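Local structure of bifunctional cytochrome P450/NADPH--P450 reductase (Deinococcus aerius, 7F3H) at residues A[7-12]-A[39-44]; A[121-126]-A[412-417]; A[181-186]-A[206-211]; A[432-437]-A[447-452]. The protein probably hydroxylates organic substrates at a haem iron using molecular oxygen, fed with electrons from NADPH by its fused reductase. All coordinates share one frame; numbering follows the deposited sequence.

Contact 1. Residues A[7-12]-A[39-44]; sequences PIPSPP and IPEGLF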
# COMPACT_ATOMS: atom_id res chain seq x y z
N PRO A 7 6.99 -30.15 -14.63
CA PRO A 7 5.84 -29.26 -14.90
C PRO A 7 5.45 -28.50 -13.64
O PRO A 7 5.51 -29.03 -12.53
CB PRO A 7 4.72 -30.23 -15.33
CG PRO A 7 5.11 -31.55 -14.69
CD PRO A 7 6.62 -31.58 -14.66
N ILE A 8 5.15 -27.22 -13.81
CA ILE A 8 4.68 -26.42 -12.67
C ILE A 8 3.38 -27.02 -12.16
O ILE A 8 2.46 -27.29 -12.96
CB ILE A 8 4.49 -24.95 -13.09
CG1 ILE A 8 5.84 -24.34 -13.49
CG2 ILE A 8 3.83 -24.16 -11.98
CD1 ILE A 8 5.75 -22.98 -14.10
N PRO A 9 3.25 -27.28 -10.86
CA PRO A 9 2.01 -27.89 -10.37
C PRO A 9 0.79 -27.05 -10.74
O PRO A 9 0.86 -25.82 -10.82
CB PRO A 9 2.21 -27.95 -8.85
CG PRO A 9 3.74 -27.91 -8.66
CD PRO A 9 4.24 -27.06 -9.79
N SER A 10 -0.33 -27.74 -10.98
CA SER A 10 -1.58 -27.12 -11.35
C SER A 10 -2.77 -27.88 -10.76
O SER A 10 -2.78 -29.12 -10.78
CB SER A 10 -1.69 -27.03 -12.88
OG SER A 10 -2.64 -26.03 -13.24
N PRO A 11 -3.75 -27.19 -10.19
CA PRO A 11 -4.91 -27.88 -9.57
C PRO A 11 -5.77 -28.53 -10.65
O PRO A 11 -5.73 -28.13 -11.82
CB PRO A 11 -5.68 -26.73 -8.90
CG PRO A 11 -4.75 -25.60 -8.87
CD PRO A 11 -3.89 -25.73 -10.06
N PRO A 12 -6.55 -29.54 -10.28
CA PRO A 12 -7.21 -30.38 -11.31
C PRO A 12 -8.24 -29.70 -12.25
O PRO A 12 -8.54 -30.33 -13.28
CB PRO A 12 -7.84 -31.51 -10.48
CG PRO A 12 -7.93 -30.97 -9.09
CD PRO A 12 -6.77 -30.06 -8.93
N ILE A 39 -0.44 -26.89 -2.05
CA ILE A 39 0.65 -27.27 -2.94
C ILE A 39 2.01 -26.95 -2.32
O ILE A 39 2.46 -25.80 -2.34
CB ILE A 39 0.46 -26.58 -4.31
CG1 ILE A 39 -0.98 -26.81 -4.81
CG2 ILE A 39 1.49 -27.06 -5.35
CD1 ILE A 39 -1.26 -26.31 -6.20
N PRO A 40 2.71 -27.96 -1.80
CA PRO A 40 3.95 -27.68 -1.04
C PRO A 40 5.15 -27.35 -1.89
O PRO A 40 6.12 -26.80 -1.34
CB PRO A 40 4.18 -28.98 -0.26
CG PRO A 40 3.60 -30.04 -1.15
CD PRO A 40 2.36 -29.39 -1.77
N GLU A 41 5.12 -27.60 -3.21
CA GLU A 41 6.23 -27.24 -4.09
C GLU A 41 6.50 -25.75 -4.14
O GLU A 41 7.51 -25.34 -4.73
CB GLU A 41 6.01 -27.73 -5.51
CG GLU A 41 6.04 -29.21 -5.66
CD GLU A 41 4.64 -29.78 -5.55
OE1 GLU A 41 3.82 -29.19 -4.80
OE2 GLU A 41 4.35 -30.82 -6.18
N GLY A 42 5.57 -24.92 -3.71
CA GLY A 42 5.85 -23.50 -3.58
C GLY A 42 5.52 -22.66 -4.80
O GLY A 42 5.75 -21.43 -4.76
N LEU A 43 4.98 -23.25 -5.88
CA LEU A 43 4.45 -22.43 -6.97
C LEU A 43 3.39 -23.28 -7.69
O LEU A 43 3.46 -24.51 -7.70
CB LEU A 43 5.54 -21.97 -8.00
CG LEU A 43 6.09 -22.82 -9.17
CD1 LEU A 43 6.92 -22.02 -10.22
CD2 LEU A 43 6.76 -24.10 -8.79
N PHE A 44 2.43 -22.61 -8.32
CA PHE A 44 1.43 -23.34 -9.11
C PHE A 44 1.00 -22.51 -10.31
O PHE A 44 1.34 -21.33 -10.43
CB PHE A 44 0.21 -23.78 -8.28
CG PHE A 44 -0.58 -22.63 -7.69
CD1 PHE A 44 -1.43 -21.86 -8.48
CD2 PHE A 44 -0.50 -22.35 -6.33
CE1 PHE A 44 -2.14 -20.82 -7.94
CE2 PHE A 44 -1.22 -21.32 -5.77
CZ PHE A 44 -2.04 -20.54 -6.58

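Contact 2. Residues A[121-126]-A[412-417]; sequences GQMLEV and LTEAKL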
# COMPACT_ATOMS: atom_id res chain seq x y z
N GLY A 121 5.23 17.84 10.88
CA GLY A 121 4.20 18.83 11.15
C GLY A 121 2.99 18.68 10.27
O GLY A 121 1.86 18.96 10.68
N GLN A 122 3.22 18.27 9.01
CA GLN A 122 2.11 18.06 8.08
C GLN A 122 1.35 16.79 8.45
O GLN A 122 0.12 16.82 8.60
CB GLN A 122 2.63 18.00 6.64
CG GLN A 122 3.48 19.22 6.27
CD GLN A 122 4.67 18.86 5.39
OE1 GLN A 122 4.67 17.82 4.72
NE2 GLN A 122 5.70 19.70 5.41
N MET A 123 2.06 15.68 8.66
CA MET A 123 1.39 14.47 9.12
C MET A 123 0.62 14.76 10.40
O MET A 123 -0.56 14.38 10.55
CB MET A 123 2.40 13.35 9.34
CG MET A 123 3.27 13.03 8.12
SD MET A 123 4.56 11.85 8.63
CE MET A 123 4.92 10.98 7.11
N LEU A 124 1.26 15.46 11.34
CA LEU A 124 0.60 15.73 12.61
C LEU A 124 -0.65 16.57 12.39
O LEU A 124 -1.71 16.30 12.98
CB LEU A 124 1.57 16.41 13.57
CG LEU A 124 1.11 16.84 14.97
CD1 LEU A 124 0.85 15.66 15.94
CD2 LEU A 124 2.19 17.77 15.53
N GLU A 125 -0.58 17.53 11.47
CA GLU A 125 -1.75 18.38 11.27
C GLU A 125 -2.94 17.52 10.91
O GLU A 125 -4.04 17.70 11.43
CB GLU A 125 -1.49 19.43 10.19
CG GLU A 125 -2.69 20.36 9.92
CD GLU A 125 -2.44 21.29 8.73
OE1 GLU A 125 -1.33 21.90 8.65
OE2 GLU A 125 -3.33 21.40 7.86
N VAL A 126 -2.72 16.55 10.01
CA VAL A 126 -3.84 15.73 9.57
C VAL A 126 -4.25 14.78 10.69
O VAL A 126 -5.44 14.65 11.00
CB VAL A 126 -3.49 15.00 8.26
CG1 VAL A 126 -4.64 14.15 7.85
CG2 VAL A 126 -3.16 16.01 7.15
N LEU A 412 5.20 4.38 6.90
CA LEU A 412 5.41 3.88 8.25
C LEU A 412 5.42 5.01 9.26
O LEU A 412 4.86 4.87 10.36
CB LEU A 412 6.70 3.06 8.33
CG LEU A 412 6.63 1.69 7.61
CD1 LEU A 412 7.99 1.01 7.61
CD2 LEU A 412 5.55 0.79 8.21
N THR A 413 6.01 6.15 8.91
CA THR A 413 5.94 7.29 9.82
C THR A 413 4.49 7.70 10.04
O THR A 413 4.06 7.98 11.19
CB THR A 413 6.76 8.45 9.26
OG1 THR A 413 8.08 7.97 8.93
CG2 THR A 413 6.89 9.60 10.25
N GLU A 414 3.72 7.77 8.95
CA GLU A 414 2.38 8.32 9.04
C GLU A 414 1.59 7.43 10.00
O GLU A 414 0.88 7.91 10.90
CB GLU A 414 1.63 8.17 7.74
CG GLU A 414 0.75 9.37 7.49
CD GLU A 414 -0.40 9.20 6.50
OE1 GLU A 414 -0.98 8.10 6.40
OE2 GLU A 414 -0.14 9.71 5.32
N ALA A 415 1.70 6.11 9.80
CA ALA A 415 0.96 5.09 10.56
C ALA A 415 1.39 5.03 12.02
O ALA A 415 0.55 4.95 12.93
CB ALA A 415 1.17 3.74 9.90
N LYS A 416 2.71 5.03 12.27
CA LYS A 416 3.18 5.12 13.65
C LYS A 416 2.52 6.30 14.36
O LYS A 416 1.96 6.14 15.45
CB LYS A 416 4.71 5.27 13.67
CG LYS A 416 5.47 4.05 13.25
CD LYS A 416 6.95 4.36 13.23
CE LYS A 416 7.66 3.44 12.25
NZ LYS A 416 9.14 3.34 12.41
N LEU A 417 2.52 7.48 13.72
CA LEU A 417 1.99 8.69 14.36
C LEU A 417 0.49 8.62 14.60
O LEU A 417 -0.01 9.03 15.65
CB LEU A 417 2.31 9.91 13.50
CG LEU A 417 1.68 11.21 13.97
CD1 LEU A 417 2.12 11.57 15.38
CD2 LEU A 417 2.06 12.30 13.00

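Contact 3. Residues A[181-186]-A[206-211]; sequences ARAMHH and RAYWAD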
# COMPACT_ATOMS: atom_id res chain seq x y z
N ALA A 181 -11.44 8.56 -6.69
CA ALA A 181 -12.08 7.30 -6.29
C ALA A 181 -12.77 6.63 -7.48
O ALA A 181 -12.57 5.44 -7.75
CB ALA A 181 -13.07 7.56 -5.14
N ARG A 182 -13.58 7.40 -8.22
CA ARG A 182 -14.27 6.89 -9.39
C ARG A 182 -13.28 6.32 -10.40
O ARG A 182 -13.48 5.21 -10.92
CB ARG A 182 -15.10 8.00 -10.04
CG ARG A 182 -16.33 8.46 -9.28
CD ARG A 182 -17.25 9.33 -10.19
NE ARG A 182 -16.58 10.55 -10.63
CZ ARG A 182 -16.60 11.69 -9.94
NH1 ARG A 182 -17.26 11.76 -8.78
NH2 ARG A 182 -15.96 12.77 -10.38
N ALA A 183 -12.22 7.08 -10.72
CA ALA A 183 -11.25 6.64 -11.73
C ALA A 183 -10.55 5.36 -11.29
O ALA A 183 -10.33 4.46 -12.11
CB ALA A 183 -10.23 7.75 -12.05
N MET A 184 -10.14 5.28 -10.01
CA MET A 184 -9.50 4.07 -9.48
C MET A 184 -10.42 2.85 -9.62
O MET A 184 -10.02 1.79 -10.13
CB MET A 184 -9.10 4.29 -8.03
CG MET A 184 -7.89 5.22 -7.87
SD MET A 184 -6.41 4.43 -8.53
CE MET A 184 -5.80 3.66 -7.02
N HIS A 185 -11.67 3.00 -9.17
CA HIS A 185 -12.62 1.90 -9.32
C HIS A 185 -12.77 1.48 -10.78
O HIS A 185 -12.72 0.28 -11.12
CB HIS A 185 -13.97 2.31 -8.74
CG HIS A 185 -15.02 1.26 -8.88
ND1 HIS A 185 -15.08 0.15 -8.06
CD2 HIS A 185 -16.02 1.12 -9.79
CE1 HIS A 185 -16.10 -0.61 -8.44
NE2 HIS A 185 -16.68 -0.05 -9.48
N HIS A 186 -12.95 2.45 -11.68
CA HIS A 186 -13.14 2.12 -13.09
C HIS A 186 -11.89 1.47 -13.68
O HIS A 186 -12.00 0.57 -14.53
CB HIS A 186 -13.53 3.37 -13.87
CG HIS A 186 -14.08 3.07 -15.22
ND1 HIS A 186 -13.35 3.24 -16.38
CD2 HIS A 186 -15.27 2.55 -15.60
CE1 HIS A 186 -14.09 2.88 -17.41
NE2 HIS A 186 -15.26 2.45 -16.96
N ARG A 206 -16.32 7.59 -21.12
CA ARG A 206 -16.23 9.03 -21.37
C ARG A 206 -16.09 9.79 -20.06
O ARG A 206 -15.24 10.67 -19.91
CB ARG A 206 -17.45 9.56 -22.12
CG ARG A 206 -17.68 9.01 -23.49
CD ARG A 206 -18.72 9.86 -24.20
NE ARG A 206 -19.39 9.16 -25.28
CZ ARG A 206 -20.64 8.72 -25.21
NH1 ARG A 206 -21.38 8.92 -24.11
NH2 ARG A 206 -21.16 8.09 -26.26
N ALA A 207 -16.95 9.46 -19.10
CA ALA A 207 -16.83 10.09 -17.79
C ALA A 207 -15.48 9.75 -17.12
O ALA A 207 -14.92 10.57 -16.40
CB ALA A 207 -18.02 9.69 -16.92
N TYR A 208 -14.93 8.57 -17.38
CA TYR A 208 -13.66 8.20 -16.77
C TYR A 208 -12.54 9.11 -17.27
O TYR A 208 -11.86 9.78 -16.47
CB TYR A 208 -13.40 6.71 -17.04
CG TYR A 208 -12.03 6.14 -16.82
CD1 TYR A 208 -11.55 5.85 -15.53
CD2 TYR A 208 -11.24 5.79 -17.91
CE1 TYR A 208 -10.27 5.28 -15.35
CE2 TYR A 208 -9.97 5.22 -17.73
CZ TYR A 208 -9.50 4.97 -16.46
OH TYR A 208 -8.25 4.39 -16.34
N TRP A 209 -12.39 9.21 -18.59
CA TRP A 209 -11.37 10.11 -19.13
C TRP A 209 -11.64 11.56 -18.73
O TRP A 209 -10.69 12.34 -18.55
CB TRP A 209 -11.28 9.97 -20.66
CG TRP A 209 -10.78 8.59 -21.05
CD1 TRP A 209 -11.52 7.56 -21.57
CD2 TRP A 209 -9.46 8.10 -20.91
NE1 TRP A 209 -10.74 6.45 -21.77
CE2 TRP A 209 -9.46 6.75 -21.37
CE3 TRP A 209 -8.27 8.64 -20.43
CZ2 TRP A 209 -8.32 5.96 -21.37
CZ3 TRP A 209 -7.13 7.85 -20.43
CH2 TRP A 209 -7.17 6.53 -20.90
N ALA A 210 -12.91 11.91 -18.51
CA ALA A 210 -13.24 13.27 -18.05
C ALA A 210 -12.75 13.51 -16.63
O ALA A 210 -12.16 14.56 -16.35
CB ALA A 210 -14.76 13.51 -18.14
N ASP A 211 -13.05 12.56 -15.72
CA ASP A 211 -12.53 12.55 -14.36
C ASP A 211 -11.02 12.75 -14.35
O ASP A 211 -10.48 13.58 -13.59
CB ASP A 211 -12.86 11.20 -13.69
CG ASP A 211 -14.27 11.12 -13.13
OD1 ASP A 211 -14.90 12.17 -12.94
OD2 ASP A 211 -14.75 9.99 -12.87

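Contact 4. Residues A[432-437]-A[447-452]; sequences YDYHLK and EDFALR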
# COMPACT_ATOMS: atom_id res chain seq x y z
N TYR A 432 -19.92 -4.81 17.26
CA TYR A 432 -20.66 -5.68 16.35
C TYR A 432 -20.00 -7.03 16.12
O TYR A 432 -20.45 -7.78 15.24
CB TYR A 432 -20.88 -4.99 15.00
CG TYR A 432 -21.58 -3.65 15.07
CD1 TYR A 432 -22.62 -3.43 15.97
CD2 TYR A 432 -21.19 -2.61 14.24
CE1 TYR A 432 -23.25 -2.19 16.04
CE2 TYR A 432 -21.81 -1.38 14.30
CZ TYR A 432 -22.84 -1.18 15.20
OH TYR A 432 -23.43 0.04 15.25
N ASP A 433 -18.95 -7.37 16.86
CA ASP A 433 -18.21 -8.60 16.61
C ASP A 433 -17.74 -8.63 15.15
O ASP A 433 -18.12 -9.51 14.37
CB ASP A 433 -19.06 -9.83 16.93
CG ASP A 433 -19.57 -9.85 18.35
OD1 ASP A 433 -18.92 -9.24 19.25
OD2 ASP A 433 -20.61 -10.49 18.56
N TYR A 434 -16.97 -7.61 14.76
CA TYR A 434 -16.61 -7.44 13.35
C TYR A 434 -16.09 -8.76 12.79
O TYR A 434 -15.21 -9.40 13.37
CB TYR A 434 -15.56 -6.32 13.18
CG TYR A 434 -15.07 -6.25 11.76
CD1 TYR A 434 -15.95 -5.98 10.70
CD2 TYR A 434 -13.74 -6.51 11.45
CE1 TYR A 434 -15.50 -5.94 9.41
CE2 TYR A 434 -13.29 -6.47 10.15
CZ TYR A 434 -14.16 -6.20 9.14
OH TYR A 434 -13.67 -6.17 7.84
N HIS A 435 -16.74 -9.24 11.73
CA HIS A 435 -16.23 -10.38 10.96
C HIS A 435 -15.41 -9.85 9.79
O HIS A 435 -15.92 -9.11 8.95
CB HIS A 435 -17.37 -11.28 10.46
CG HIS A 435 -16.87 -12.59 9.91
ND1 HIS A 435 -16.75 -12.84 8.56
CD2 HIS A 435 -16.43 -13.71 10.53
CE1 HIS A 435 -16.28 -14.05 8.37
NE2 HIS A 435 -16.06 -14.60 9.55
N LEU A 436 -14.12 -10.21 9.76
CA LEU A 436 -13.22 -9.67 8.75
C LEU A 436 -13.73 -10.03 7.36
O LEU A 436 -13.98 -11.20 7.06
CB LEU A 436 -11.80 -10.19 8.96
CG LEU A 436 -10.80 -9.77 7.87
CD1 LEU A 436 -10.64 -8.27 7.80
CD2 LEU A 436 -9.46 -10.41 8.10
N LYS A 437 -13.95 -8.99 6.54
CA LYS A 437 -14.35 -9.08 5.13
C LYS A 437 -13.33 -8.26 4.35
O LYS A 437 -13.21 -7.04 4.56
CB LYS A 437 -15.78 -8.57 4.89
CG LYS A 437 -16.52 -9.26 3.71
CD LYS A 437 -17.85 -8.59 3.32
CE LYS A 437 -19.06 -9.34 3.94
NZ LYS A 437 -20.35 -9.13 3.21
N GLU A 447 -13.38 -4.21 4.96
CA GLU A 447 -14.57 -3.51 4.51
C GLU A 447 -15.64 -3.60 5.59
O GLU A 447 -15.70 -4.59 6.32
CB GLU A 447 -15.04 -4.13 3.19
CG GLU A 447 -15.81 -3.20 2.27
CD GLU A 447 -16.25 -3.91 1.02
OE1 GLU A 447 -16.28 -5.16 1.05
OE2 GLU A 447 -16.46 -3.25 -0.02
N ASP A 448 -16.46 -2.56 5.72
CA ASP A 448 -17.60 -2.55 6.64
C ASP A 448 -17.15 -2.79 8.09
O ASP A 448 -17.88 -3.39 8.90
CB ASP A 448 -18.66 -3.60 6.23
CG ASP A 448 -19.02 -3.50 4.76
OD1 ASP A 448 -19.20 -2.36 4.27
OD2 ASP A 448 -19.08 -4.57 4.10
N PHE A 449 -15.95 -2.31 8.40
CA PHE A 449 -15.33 -2.41 9.71
C PHE A 449 -15.70 -1.17 10.52
O PHE A 449 -15.26 -0.06 10.21
CB PHE A 449 -13.82 -2.56 9.53
CG PHE A 449 -13.01 -2.60 10.82
CD1 PHE A 449 -13.56 -3.03 12.03
CD2 PHE A 449 -11.65 -2.25 10.79
CE1 PHE A 449 -12.76 -3.08 13.24
CE2 PHE A 449 -10.87 -2.32 11.96
CZ PHE A 449 -11.44 -2.73 13.19
N ALA A 450 -16.55 -1.33 11.51
CA ALA A 450 -16.90 -0.27 12.43
C ALA A 450 -16.33 -0.56 13.81
O ALA A 450 -16.35 -1.71 14.27
CB ALA A 450 -18.43 -0.12 12.50
N LEU A 451 -15.83 0.47 14.49
CA LEU A 451 -15.55 0.39 15.92
C LEU A 451 -16.12 1.61 16.61
O LEU A 451 -16.66 2.52 15.96
CB LEU A 451 -14.04 0.24 16.20
CG LEU A 451 -13.03 1.24 15.64
CD1 LEU A 451 -13.01 2.53 16.47
CD2 LEU A 451 -11.65 0.59 15.61
N ARG A 452 -16.05 1.61 17.95
CA ARG A 452 -16.42 2.76 18.77
C ARG A 452 -15.27 3.18 19.67
O ARG A 452 -14.46 2.36 20.10
CB ARG A 452 -17.66 2.44 19.59
CG ARG A 452 -18.92 2.80 18.82
CD ARG A 452 -20.16 2.21 19.46
NE ARG A 452 -21.14 1.93 18.42
CZ ARG A 452 -22.27 1.29 18.63
NH1 ARG A 452 -22.59 0.85 19.84
NH2 ARG A 452 -23.09 1.06 17.61
O HOH W 1 -17.63 -3.58 15.54

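Contact 1. Residues A[7-12]-A[39-44]
The P9 ring sits in the bend made by I39, E41 and L43, and most of what joins the two segments is apolar. Its ring atom CB meets I39 CG2 at 3.7 Å, while CG rests against the carboxylate carbon CD of E41 and CD approaches the L43 methyl CD2. Farther along, P11 CG comes only loosely near I39 CD1. I8 adds a second apolar patch. Its CG2 branch points opposite the backbone N (chi1 -64° for CG1) and comes down across the L43 side chain at about a right angle, touching L43 CG at 3.8 Å and the carbonyl carbon of F44 at 3.7 Å. A valine here would probably keep that branch but lose the outer methyl CD1, leaving L43 CD1 with less hydrocarbon to rest on.

Polar contact between the segments is slight, and no conventional hydrogen bond crosses. P9 has no N-H to give, but its carbonyl O receives a CA-H...O approach from F44 CA at 3.1 Å. The L43 carbonyl O sits 3.4 Å from P9 CD. Hydrogen bonds to neighbouring residues follow: S10 OG reaches Q45 O, and F44 pairs with Q55 on the neighbouring strand.

The proline-rich N-terminal arm thus runs beside the first strand, an outermost one, of the large mixed sheet of the P450 fold, just where the chain leaves helix 28-38 through a type I turn.

Contact 2. Residues A[121-126]-A[412-417]
M123 lays its extended side chain across T413 at about a right angle, joining two helices that correspond to D and L in the usual P450 naming, members of the four-helix core bundle. The segments run broadly alongside each other, their axes 10.1 Å apart at closest and crossing at -42°, and no hydrogen bond passes between them.

With CG opposite its carbonyl carbon (chi1 -55°) and the chain straight beyond, M123 carries its sulfur across to helix 408-425. SD touches the T413 methyl CG2 at 3.6 Å, and the terminal CE continues past T413 CB, at 3.8 Å, to the backbone N of E414 at 3.9 Å. T413 offers its methyl to the methionine because its hydroxyl is turned back into its own helix, where OG1 bonds to Q409 O.

E414 also packs against two other helices of the bundle, on T152 and T155 of helix 144-161 and on T272 of helix 254-285. The contact is buried, and the E414 side chain, about 5 Å from the haem, links it to the surroundings of the cofactor.

L417 supplies the second point of contact, one turn along from T413. Its side chain, CG opposite the backbone N, reaches toward the other helix, so that a single methyl does the touching: CD2 sits 3.8 Å from M123 CB and 3.7 Å from both the N and the CA of L124.

Contact 3. Residues A[181-186]-A[206-211]
A bend at chi3 (-63°) swings the R182 guanidinium to D211, whose CG lies opposite its own carbonyl carbon, which puts the carboxylate beside the arginine. The grip is side-on and two-pronged. NE of R182 donates to D211 OD2 at 2.9 Å, on the syn side of that oxygen but out of the carboxylate plane, and NH2 of R182 donates to D211 OD1 at 2.8 Å, coming from above that plane. Both acceptors lie near the guanidinium plane and both bonds are fairly straight, although the two flat groups are clearly twisted against each other. The two bonds together restrain rotation of both groups.

These residues belong to a pair of helices that cross obliquely, running broadly in opposite senses, and are equivalent to F and G, which in P450s generally form the lid over the substrate channel, as probably here. The axes approach to 9.3 Å at an angle of 130°.

One turn further along from R182, H186 packs obliquely on Y208. H186 ND1 stands over one face of the Y208 ring, 3.2 Å from CG and offset toward the rim. The ring planes are 46° apart and the centroids 4.6 Å distant. The A183 carbonyl O meets the same tyrosine at its edge, 3.3 Å from Y208 CE1. A183 CB also touches Y208 CE1, at 4.1 Å. The Y208 hydroxyl leaves the pair for N84 and T187, fixing the ring at its far end.

Contact 4. Residues A[432-437]-A[447-452]
Two nearly antiparallel segments, one a loop and the other running into strand 450-455, are joined here by tyrosine rings and a single backbone hydrogen bond, at the foot of the small hairpin of strands 438-440 and 444-446. Y434 does most of the work. Its CG lies opposite the backbone N (chi1 174°), which carries the ring to F449 and the hydroxyl to E447. One face of the ring takes F449 in an offset stack, centroids 4.6 Å apart and planes 27° off parallel. F449 CB adds a CH-pi contact to that ring, 3.9 Å from its centroid, and L436 N lies over the opposite face. The Y434 hydroxyl is gripped twice: OH donates to E447 O at 3.0 Å, and it accepts from K437 N at 3.1 Å in an almost linear bond (176°). A phenylalanine in its place would probably keep the stack but leave E447 O and the K437 N-H without this partner.

E447 N completes the closure, donating to K437 O at 2.9 Å. At the other end, Y432 puts a ring edge on A450, CE2 to CB 4.0 Å. A water accepts from Y432 N and donates to A450 O at 2.6 Å.

R452 and E447 each have a salt-bridge partner outside the contact, D141 and K439; D141 also bonds Y432 OH. The buried Y434 thus holds the loop by stack and hydroxyl, while the more exposed ends use charge pairs.

The four contacts are spread over the P450 fold, none touching another. In contact 2 one residue comes close to the cofactor: the side chain of E414 lies about 5 Å from the haem. Contact 3 sits inside the chain loop that contact 2 closes, with about 15 Å between their nearest atoms, and belongs to the helices probably over the substrate side. Contact 4 follows contact 2 along the chain; their nearest atoms are about 13 Å apart, and contact 4 approaches contact 3 most closely, to about 9 Å between nearest atoms. Contact 1, at the N-terminal margin, is remote: its centre is about 43 Å from that of contact 2, on the opposite side of the chain's centre.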